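Local atomic coordinates of RabGAP/TBC protein (Chlamydomonas reinhardtii, PDB entry 4P17), a protein that probably acts in the flagellum as a GTPase-activating protein for Rab GTPases, through an all-helical TBC domain. Residues Thr116-Asp121 against Ala153-Val158; Phe262-Ala267 against Asp300-Thr305. One frame throughout, in Å; residues are numbered along the deposited sequence.

The chain enters contact 1 at Thr116-Asp121, in the loop after helix 108-114. It runs through helix 128-144 and returns to that loop at Ala153-Val158, on helix 153-164. Of the 31 residues between, 17 are helical. Contact 2 opens only later, at Phe262-Ala267 on helix 259-271, and closes at Asp300-Thr305 on helix 299-306. The two closures are thus in series and neither crosses the other. They lie on opposite sides of the chain's centre. The centres of contact 1 and contact 2 are about 24 Å apart, and the two do not touch. Contact 1 ties the loop after helix 108-114 to helix 153-164 in a buried contact; contact 2 packs helix on helix near the C terminus.

Contact 1. Residues Thr116-Asp121 against Ala153-Val158; sequences THTFPD and AMNTIV
Thr118 meets the helix segment Ala153-Val158 with both branches of its side chain, one on Asn155 and one on Thr156. Thr118 OG1 lies 3.2 Å from Asn155 OD1. Its one proton can go to OD1 or to Asp114 O, at the end of helix 108-114, so the hydrogen bond to Asn155 is one of two choices. The methyl does the apolar work: Thr118 CG2 sits 3.6 Å from Thr156 CG2. Chi1 of Thr118 is 56°, which sets OG1 between the backbone N and the carbonyl carbon and places CG2 anti to the carbonyl carbon, where it meets Thr156. Asn155 extends its amide with CG anti to the backbone N (chi1 -164°), and this carries OD1 to the loop. Asn155 ND2 is hydrogen-bonded to Tyr150 OH, which helps fix how the amide is turned, and Thr156 OG1 is hydrogen-bonded to Ser238 OG. Phe119 comes in edge first. Its CZ stands 3.8 Å from Thr156 O, and that oxygen lies in the plane of the ring. A valine in place of Thr118 would probably keep some methyl packing but take away the donor that Asp114 O and Asn155 OD1 compete for. In this all-helical TBC domain, the loop after helix 108-114 thus rests on helix 153-164, while Arg131 of helix 128-144 hydrogen-bonds the carbonyl oxygens of Thr118 and Phe119, and Met154 and Val158 pack against helices 128-144 and 169-183.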
# COMPACT_ATOMS: atom_id res chain seq x y z
N THR A 116 -12.49 -4.54 -14.97
CA THR A 116 -12.87 -5.82 -15.49
C THR A 116 -11.73 -6.83 -15.29
O THR A 116 -11.84 -7.98 -15.71
CB THR A 116 -13.27 -5.73 -16.95
OG1 THR A 116 -12.12 -5.37 -17.73
CG2 THR A 116 -14.39 -4.68 -17.12
N HIS A 117 -10.64 -6.43 -14.64
CA HIS A 117 -9.60 -7.43 -14.37
C HIS A 117 -8.88 -7.23 -13.02
O HIS A 117 -8.03 -8.04 -12.63
CB HIS A 117 -8.60 -7.49 -15.55
CG HIS A 117 -8.04 -6.17 -15.97
ND1 HIS A 117 -8.61 -5.40 -16.96
CD2 HIS A 117 -6.93 -5.51 -15.57
CE1 HIS A 117 -7.89 -4.31 -17.14
NE2 HIS A 117 -6.86 -4.35 -16.31
N THR A 118 -9.26 -6.19 -12.30
CA THR A 118 -8.82 -6.05 -10.91
C THR A 118 -9.81 -6.77 -9.99
O THR A 118 -10.95 -7.03 -10.39
CB THR A 118 -8.74 -4.58 -10.50
OG1 THR A 118 -10.01 -3.97 -10.72
CG2 THR A 118 -7.68 -3.83 -11.31
N PHE A 119 -9.38 -7.09 -8.78
CA PHE A 119 -10.20 -7.80 -7.77
C PHE A 119 -11.22 -8.77 -8.33
O PHE A 119 -12.42 -8.62 -8.10
CB PHE A 119 -10.93 -6.79 -6.90
CG PHE A 119 -10.02 -5.88 -6.21
CD1 PHE A 119 -9.06 -6.40 -5.37
CD2 PHE A 119 -10.05 -4.52 -6.45
CE1 PHE A 119 -8.18 -5.60 -4.74
CE2 PHE A 119 -9.15 -3.70 -5.81
CZ PHE A 119 -8.22 -4.26 -4.94
N PRO A 120 -10.74 -9.78 -9.05
CA PRO A 120 -11.71 -10.76 -9.52
C PRO A 120 -12.43 -11.46 -8.37
O PRO A 120 -13.61 -11.77 -8.48
CB PRO A 120 -10.85 -11.75 -10.32
CG PRO A 120 -9.50 -11.66 -9.66
CD PRO A 120 -9.35 -10.21 -9.25
N ASP A 121 -11.74 -11.68 -7.25
CA ASP A 121 -12.27 -12.60 -6.26
C ASP A 121 -12.76 -11.98 -4.96
O ASP A 121 -13.37 -12.69 -4.16
CB ASP A 121 -11.20 -13.66 -5.95
N ALA A 153 -2.74 2.25 -11.82
CA ALA A 153 -2.21 2.02 -10.48
C ALA A 153 -3.21 2.40 -9.39
O ALA A 153 -3.32 1.74 -8.38
CB ALA A 153 -0.89 2.82 -10.30
N MET A 154 -3.92 3.49 -9.61
CA MET A 154 -4.81 4.02 -8.59
C MET A 154 -6.03 3.11 -8.38
O MET A 154 -6.68 3.18 -7.36
CB MET A 154 -5.24 5.45 -8.95
CG MET A 154 -4.09 6.48 -8.93
SD MET A 154 -4.43 7.94 -9.98
CE MET A 154 -5.70 8.74 -8.99
N ASN A 155 -6.33 2.24 -9.33
CA ASN A 155 -7.52 1.39 -9.19
C ASN A 155 -7.38 0.46 -8.00
O ASN A 155 -8.20 0.49 -7.08
CB ASN A 155 -7.78 0.59 -10.47
CG ASN A 155 -9.18 0.01 -10.52
OD1 ASN A 155 -9.51 -0.92 -9.79
ND2 ASN A 155 -9.98 0.53 -11.41
N THR A 156 -6.30 -0.31 -7.94
CA THR A 156 -6.17 -1.28 -6.85
C THR A 156 -5.83 -0.58 -5.52
O THR A 156 -6.23 -1.03 -4.46
CB THR A 156 -5.12 -2.40 -7.18
OG1 THR A 156 -3.85 -1.82 -7.47
CG2 THR A 156 -5.59 -3.25 -8.39
N ILE A 157 -5.15 0.56 -5.57
CA ILE A 157 -4.95 1.37 -4.36
C ILE A 157 -6.28 1.77 -3.72
O ILE A 157 -6.52 1.58 -2.54
CB ILE A 157 -4.12 2.63 -4.68
CG1 ILE A 157 -2.70 2.23 -5.09
CG2 ILE A 157 -4.04 3.56 -3.46
CD1 ILE A 157 -1.84 3.36 -5.55
N VAL A 158 -7.19 2.32 -4.50
CA VAL A 158 -8.42 2.78 -3.92
C VAL A 158 -9.28 1.60 -3.49
O VAL A 158 -10.03 1.69 -2.51
CB VAL A 158 -9.19 3.69 -4.89
CG1 VAL A 158 -10.65 3.89 -4.41
CG2 VAL A 158 -8.48 4.97 -5.02

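Contact 2. Residues Phe262-Ala267 against Asp300-Thr305; sequences FRVALA and DVLMAT
Val264 and Ala267 of helix 259-271 pack on helix 299-306 in an apolar helix-helix crossing of this all-helical TBC protein. The short segments approach to 8.7 Å between axes, with 115° between their directions. No hydrogen bond joins them. Val264 comes first and parts its two methyls between two residues. Its CG1 lies 3.8 Å from Leu302 CD2, and the two side chains cross at about a right angle. Val264 CG2 touches Met303 CE at 4.0 Å. Met303 leaves its backbone pointing away from helix 259-271, but its chain bends at chi2 and chi3 and brings SD and CE back to the valine. Val264 also touches Phe237. One turn on, Ala267 points its CB at the other helix. Ala267 CB lies 3.9 Å from Leu302 CD1, so the two branches of Leu302 are shared between Val264 and Ala267. Ala267 CB also lies 3.8 Å from Leu302 O. Leu302 further packs on Met268 and Ile271 of the first helix, and on Leu241. Ala267 CB is also 3.8 Å from Thr305 CG2, which is anti to its own backbone N. The same rotamer turns the hydroxyl of Thr305 back to its own helix. There Thr305 OG1 donates to Val301 O at 2.7 Å, from the face of that carbonyl opposite to Thr305 N.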
# COMPACT_ATOMS: atom_id res chain seq x y z
N PHE A 262 11.04 2.13 -0.79
CA PHE A 262 12.27 1.42 -1.13
C PHE A 262 12.75 0.61 0.08
O PHE A 262 13.41 -0.40 -0.10
CB PHE A 262 13.37 2.36 -1.69
CG PHE A 262 13.89 3.42 -0.72
CD1 PHE A 262 14.71 3.08 0.34
CD2 PHE A 262 13.62 4.78 -0.95
CE1 PHE A 262 15.22 4.06 1.19
CE2 PHE A 262 14.13 5.75 -0.11
CZ PHE A 262 14.94 5.41 0.94
N ARG A 263 12.39 1.00 1.30
CA ARG A 263 12.85 0.21 2.45
C ARG A 263 12.16 -1.13 2.46
O ARG A 263 12.78 -2.17 2.78
CB ARG A 263 12.64 0.96 3.76
CG ARG A 263 13.65 2.08 3.86
CD ARG A 263 13.45 3.12 4.96
NE ARG A 263 14.61 4.02 4.92
CZ ARG A 263 14.70 5.21 5.53
NH1 ARG A 263 13.69 5.70 6.23
NH2 ARG A 263 15.80 5.91 5.41
N VAL A 264 10.89 -1.15 2.10
CA VAL A 264 10.16 -2.42 2.09
C VAL A 264 10.60 -3.24 0.84
O VAL A 264 10.73 -4.46 0.89
CB VAL A 264 8.64 -2.18 2.10
CG1 VAL A 264 7.87 -3.48 1.87
CG2 VAL A 264 8.25 -1.59 3.43
N ALA A 265 10.82 -2.57 -0.26
CA ALA A 265 11.28 -3.25 -1.46
C ALA A 265 12.62 -3.96 -1.20
O ALA A 265 12.79 -5.13 -1.58
CB ALA A 265 11.40 -2.26 -2.57
N LEU A 266 13.54 -3.27 -0.54
CA LEU A 266 14.85 -3.87 -0.23
C LEU A 266 14.64 -5.07 0.69
O LEU A 266 15.28 -6.11 0.51
CB LEU A 266 15.80 -2.87 0.44
CG LEU A 266 17.15 -3.55 0.73
CD1 LEU A 266 17.90 -3.77 -0.59
CD2 LEU A 266 17.95 -2.76 1.69
N ALA A 267 13.74 -4.91 1.67
CA ALA A 267 13.49 -5.99 2.63
C ALA A 267 12.98 -7.23 1.89
O ALA A 267 13.36 -8.35 2.22
CB ALA A 267 12.50 -5.55 3.70
N ASP A 300 5.05 -9.17 9.99
CA ASP A 300 5.90 -8.72 11.08
C ASP A 300 7.37 -8.72 10.64
O ASP A 300 8.11 -7.74 10.83
CB ASP A 300 5.77 -9.61 12.32
CG ASP A 300 4.49 -9.38 13.11
OD1 ASP A 300 3.83 -8.32 12.99
OD2 ASP A 300 4.19 -10.28 13.93
N VAL A 301 7.79 -9.82 10.03
CA VAL A 301 9.17 -9.95 9.59
C VAL A 301 9.45 -8.99 8.44
O VAL A 301 10.57 -8.43 8.35
CB VAL A 301 9.46 -11.38 9.20
CG1 VAL A 301 10.84 -11.50 8.54
CG2 VAL A 301 9.33 -12.26 10.43
N LEU A 302 8.48 -8.78 7.56
CA LEU A 302 8.72 -7.82 6.48
C LEU A 302 9.05 -6.45 7.05
O LEU A 302 9.99 -5.78 6.58
CB LEU A 302 7.51 -7.70 5.54
CG LEU A 302 7.76 -6.73 4.37
CD1 LEU A 302 8.94 -7.17 3.48
CD2 LEU A 302 6.49 -6.59 3.52
N MET A 303 8.25 -5.95 7.98
CA MET A 303 8.48 -4.58 8.42
C MET A 303 9.73 -4.50 9.31
O MET A 303 10.51 -3.56 9.24
CB MET A 303 7.27 -4.04 9.16
CG MET A 303 6.01 -3.99 8.31
SD MET A 303 6.28 -3.23 6.70
CE MET A 303 6.60 -1.49 7.04
N ALA A 304 9.90 -5.49 10.17
CA ALA A 304 11.08 -5.49 11.01
C ALA A 304 12.34 -5.54 10.13
O ALA A 304 13.37 -4.89 10.42
CB ALA A 304 11.02 -6.65 11.96
N THR A 305 12.27 -6.29 9.04
CA THR A 305 13.43 -6.36 8.16
C THR A 305 13.62 -5.01 7.46
O THR A 305 14.75 -4.52 7.36
CB THR A 305 13.31 -7.50 7.13
OG1 THR A 305 13.18 -8.75 7.83
CG2 THR A 305 14.54 -7.56 6.23